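Local structure of bifunctional enzyme cysn/cysc (Mycobacterium tuberculosis, 4BZX) at residues S15-V20 / P82-L87. The protein catalyses the ATP-dependent phosphorylation of adenosine-5'-phosphosulfate at its 3'-hydroxyl, the APS kinase step of sulfate activation. Sequence-based numbering, arbitrary orientation.
With MG (magnesium ion), chain N; ANP (phosphoaminophosphonic acid-adenylate ester), chain D; ADX (adenosine-5'-phosphosulfate), chain C.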
loop_
_atom_site.group_PDB
_atom_site.type_symbol
_atom_site.label_atom_id
_atom_site.label_comp_id
_atom_site.label_asym_id
_atom_site.label_seq_id
_atom_site.Cartn_x
_atom_site.Cartn_y
_atom_site.Cartn_z
ATOM N N SER A 15 -6.278 -4.368 -6.586
ATOM C CA SER A 15 -5.014 -4.733 -7.287
ATOM C C SER A 15 -4.166 -5.802 -6.556
ATOM O O SER A 15 -3.292 -6.393 -7.170
ATOM C CB SER A 15 -4.201 -3.515 -7.626
ATOM O OG SER A 15 -3.781 -2.805 -6.443
ATOM N N GLY A 16 -4.490 -6.090 -5.282
ATOM C CA GLY A 16 -3.802 -7.128 -4.497
ATOM C C GLY A 16 -2.856 -6.646 -3.421
ATOM O O GLY A 16 -2.050 -7.426 -2.890
ATOM N N LYS A 17 -2.926 -5.364 -3.115
ATOM C CA LYS A 17 -1.968 -4.792 -2.148
ATOM C C LYS A 17 -2.013 -5.497 -0.804
ATOM O O LYS A 17 -0.961 -5.897 -0.266
ATOM C CB LYS A 17 -2.245 -3.293 -1.945
ATOM C CG LYS A 17 -2.158 -2.442 -3.198
ATOM C CD LYS A 17 -2.471 -0.963 -2.962
ATOM C CE LYS A 17 -3.844 -0.675 -2.379
ATOM N NZ LYS A 17 -4.896 -1.056 -3.374
ATOM N N SER A 18 -3.179 -5.576 -0.223
ATOM C CA SER A 18 -3.396 -6.154 1.117
ATOM C C SER A 18 -3.077 -7.642 1.137
ATOM O O SER A 18 -2.387 -8.143 2.068
ATOM C CB SER A 18 -4.839 -5.980 1.622
ATOM O OG SER A 18 -5.138 -4.599 1.794
ATOM N N SER A 19 -3.435 -8.358 0.066
ATOM C CA SER A 19 -3.127 -9.777 -0.013
ATOM C C SER A 19 -1.652 -10.096 -0.022
ATOM O O SER A 19 -1.183 -10.975 0.745
ATOM C CB SER A 19 -3.767 -10.395 -1.302
ATOM O OG SER A 19 -5.162 -10.299 -1.134
ATOM N N VAL A 20 -0.917 -9.377 -0.888
ATOM C CA VAL A 20 0.507 -9.501 -0.936
ATOM C C VAL A 20 1.156 -9.069 0.356
ATOM O O VAL A 20 2.003 -9.820 0.874
ATOM C CB VAL A 20 1.120 -8.739 -2.127
ATOM C CG1 VAL A 20 2.622 -8.891 -2.078
ATOM C CG2 VAL A 20 0.540 -9.312 -3.396
ATOM N N PRO A 82 -0.071 -1.339 2.672
ATOM C CA PRO A 82 -0.967 -1.400 1.543
ATOM C C PRO A 82 -1.999 -0.310 1.613
ATOM O O PRO A 82 -2.904 -0.329 2.492
ATOM C CB PRO A 82 -1.560 -2.773 1.663
ATOM C CG PRO A 82 -1.607 -3.018 3.123
ATOM C CD PRO A 82 -0.358 -2.465 3.625
ATOM N N ALA A 83 -1.803 0.712 0.795
ATOM C CA ALA A 83 -2.729 1.850 0.720
ATOM C C ALA A 83 -2.750 2.339 -0.698
ATOM O O ALA A 83 -1.766 2.230 -1.384
ATOM C CB ALA A 83 -2.283 2.956 1.577
ATOM N N ILE A 84 -3.918 2.746 -1.200
ATOM C CA ILE A 84 -3.997 3.095 -2.612
ATOM C C ILE A 84 -2.933 4.095 -3.052
ATOM O O ILE A 84 -2.212 3.908 -4.046
ATOM C CB ILE A 84 -5.452 3.575 -2.959
ATOM C CG1 ILE A 84 -6.408 2.391 -2.936
ATOM C CG2 ILE A 84 -5.485 4.250 -4.358
ATOM C CD1 ILE A 84 -7.849 2.853 -3.070
ATOM N N SER A 85 -2.741 5.154 -2.239
ATOM C CA SER A 85 -1.755 6.210 -2.503
ATOM C C SER A 85 -1.864 6.770 -3.936
ATOM O O SER A 85 -0.933 6.557 -4.724
ATOM C CB SER A 85 -0.349 5.653 -2.311
ATOM O OG SER A 85 -0.171 5.253 -0.985
ATOM N N PRO A 86 -3.050 7.284 -4.329
ATOM C CA PRO A 86 -3.334 7.532 -5.745
ATOM C C PRO A 86 -2.478 8.610 -6.468
ATOM O O PRO A 86 -2.310 8.534 -7.687
ATOM C CB PRO A 86 -4.809 7.869 -5.757
ATOM C CG PRO A 86 -5.103 8.447 -4.360
ATOM C CD PRO A 86 -4.186 7.685 -3.463
ATOM N N LEU A 87 -1.987 9.608 -5.754
ATOM C CA LEU A 87 -1.234 10.672 -6.345
ATOM C C LEU A 87 0.268 10.494 -6.182
ATOM O O LEU A 87 0.754 10.065 -5.138
ATOM C CB LEU A 87 -1.665 12.001 -5.780
ATOM C CG LEU A 87 -3.101 12.404 -5.984
ATOM C CD1 LEU A 87 -3.388 13.814 -5.453
ATOM C CD2 LEU A 87 -3.467 12.338 -7.467
HETATM MG MG MG N . -6.642 -3.640 0.631
HETATM P PG ANP D . -8.275 -2.238 -1.744
HETATM O O1G ANP D . -9.695 -2.079 -2.178
HETATM O O2G ANP D . -8.203 -2.632 -0.288
HETATM O O3G ANP D . -7.351 -0.966 -2.009
HETATM P PB ANP D . -6.259 -4.323 -2.489
HETATM O O1B ANP D . -5.294 -3.722 -3.511
HETATM O O2B ANP D . -5.790 -4.440 -1.068
HETATM N N3B ANP D . -7.723 -3.624 -2.553
HETATM P PA ANP D . -6.823 -7.164 -2.205
HETATM O O1A ANP D . -7.958 -7.010 -1.244
HETATM O O2A ANP D . -5.503 -7.606 -1.646
HETATM O O3A ANP D . -6.671 -5.841 -3.077
HETATM O "O5'" ANP D . -7.144 -8.164 -3.475
HETATM C "C5'" ANP D . -8.243 -8.096 -4.326
HETATM C "C4'" ANP D . -8.381 -9.513 -4.908
HETATM O "O4'" ANP D . -7.506 -9.682 -5.956
HETATM C "C3'" ANP D . -8.036 -10.563 -3.876
HETATM O "O3'" ANP D . -9.267 -11.123 -3.404
HETATM C "C2'" ANP D . -7.188 -11.565 -4.579
HETATM O "O2'" ANP D . -7.868 -12.809 -4.578
HETATM C "C1'" ANP D . -7.064 -11.060 -5.966
HETATM N N9 ANP D . -5.660 -11.174 -6.318
HETATM C C8 ANP D . -4.680 -10.287 -5.986
HETATM N N7 ANP D . -3.479 -10.678 -6.490
HETATM C C5 ANP D . -3.698 -11.861 -7.128
HETATM C C6 ANP D . -2.888 -12.830 -7.898
HETATM N N6 ANP D . -1.568 -12.607 -8.030
HETATM N N1 ANP D . -3.510 -13.929 -8.429
HETATM C C2 ANP D . -4.831 -14.164 -8.272
HETATM N N3 ANP D . -5.631 -13.316 -7.610
HETATM C C4 ANP D . -5.135 -12.179 -7.027
HETATM S SB ADX C . -5.939 6.280 0.092
HETATM O O1B ADX C . -4.607 5.734 0.005
HETATM O O2B ADX C . -6.400 6.879 -1.149
HETATM O O3B ADX C . -6.133 7.214 1.234
HETATM P PA ADX C . -6.766 3.815 1.369
HETATM O O1A ADX C . -6.491 4.399 2.720
HETATM O O2A ADX C . -5.884 2.754 0.862
HETATM O O3A ADX C . -6.916 5.076 0.341
HETATM O "O5'" ADX C . -8.292 3.330 1.437
HETATM C "C5'" ADX C . -8.765 2.608 0.332
HETATM C "C4'" ADX C . -9.767 1.596 0.929
HETATM O "O4'" ADX C . -11.073 2.190 1.062
HETATM C "C3'" ADX C . -9.835 0.422 0.001
HETATM O "O3'" ADX C . -9.798 -0.764 0.838
HETATM C "C2'" ADX C . -11.125 0.647 -0.680
HETATM O "O2'" ADX C . -11.679 -0.674 -0.892
HETATM C "C1'" ADX C . -12.029 1.513 0.163
HETATM N N9 ADX C . -12.703 2.677 -0.395
HETATM C C8 ADX C . -13.929 3.146 0.012
HETATM N N7 ADX C . -14.266 4.248 -0.622
HETATM C C5 ADX C . -13.245 4.506 -1.486
HETATM C C6 ADX C . -13.051 5.532 -2.486
HETATM N N6 ADX C . -13.981 6.502 -2.644
HETATM N N1 ADX C . -11.899 5.465 -3.190
HETATM C C2 ADX C . -11.023 4.497 -2.999
HETATM N N3 ADX C . -11.152 3.482 -2.099
HETATM C C4 ADX C . -12.244 3.484 -1.329
HETATM O O HOH W 1 -5.375 -2.059 0.907
HETATM O O HOH W 2 -7.879 -5.358 0.722
HETATM O O HOH W 3 -7.479 -3.180 2.543
#
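K17 and P82 bring the two backbones together, CA to CA 5.1 Å, where the first turn of helix 17-30 meets the end of strand 78-82. The P82 ring lies against that first turn, its CB 3.7 Å from K17 CB, with CG reaching toward S18. K17 extends past A83; the bend at chi3 (-58°) then lays CE over the face of the A83-I84 peptide, 3.6 Å from I84 N, and the bend at chi4 (-66°) turns NZ onto the phosphates, between ANP O1B (2.7 Å) and O3G (2.8 Å), so that one ammonium bridges beta and gamma; G11 O also accepts from it. I84 CG1 packs 3.8 Å from K17 NZ, while CD1 rests by the APS ribose and adenine. S18 OG, a hydrogen-bond partner of D39, binds magnesium at 2.1 Å; ANP O2B and O2G and three waters complete six ligands. Backbone amides of G16 to S19 grip the phosphates, and on the facing loop I84 N gives ADX O2A a fairly straight bond (163°) and S85 N donates to ADX O1B, on the sulfate. G16, with no side chain to meet ANP C8 or the preceding carbonyl O, fits a Walker A P-loop. P-loop and APS-binding loop thus hold the ATP analogue and the acceptor APS with ADX O3' 3.3 Å from ANP PG, roughly opposite N3B, consistent with in-line phosphoryl transfer in an APS kinase active site.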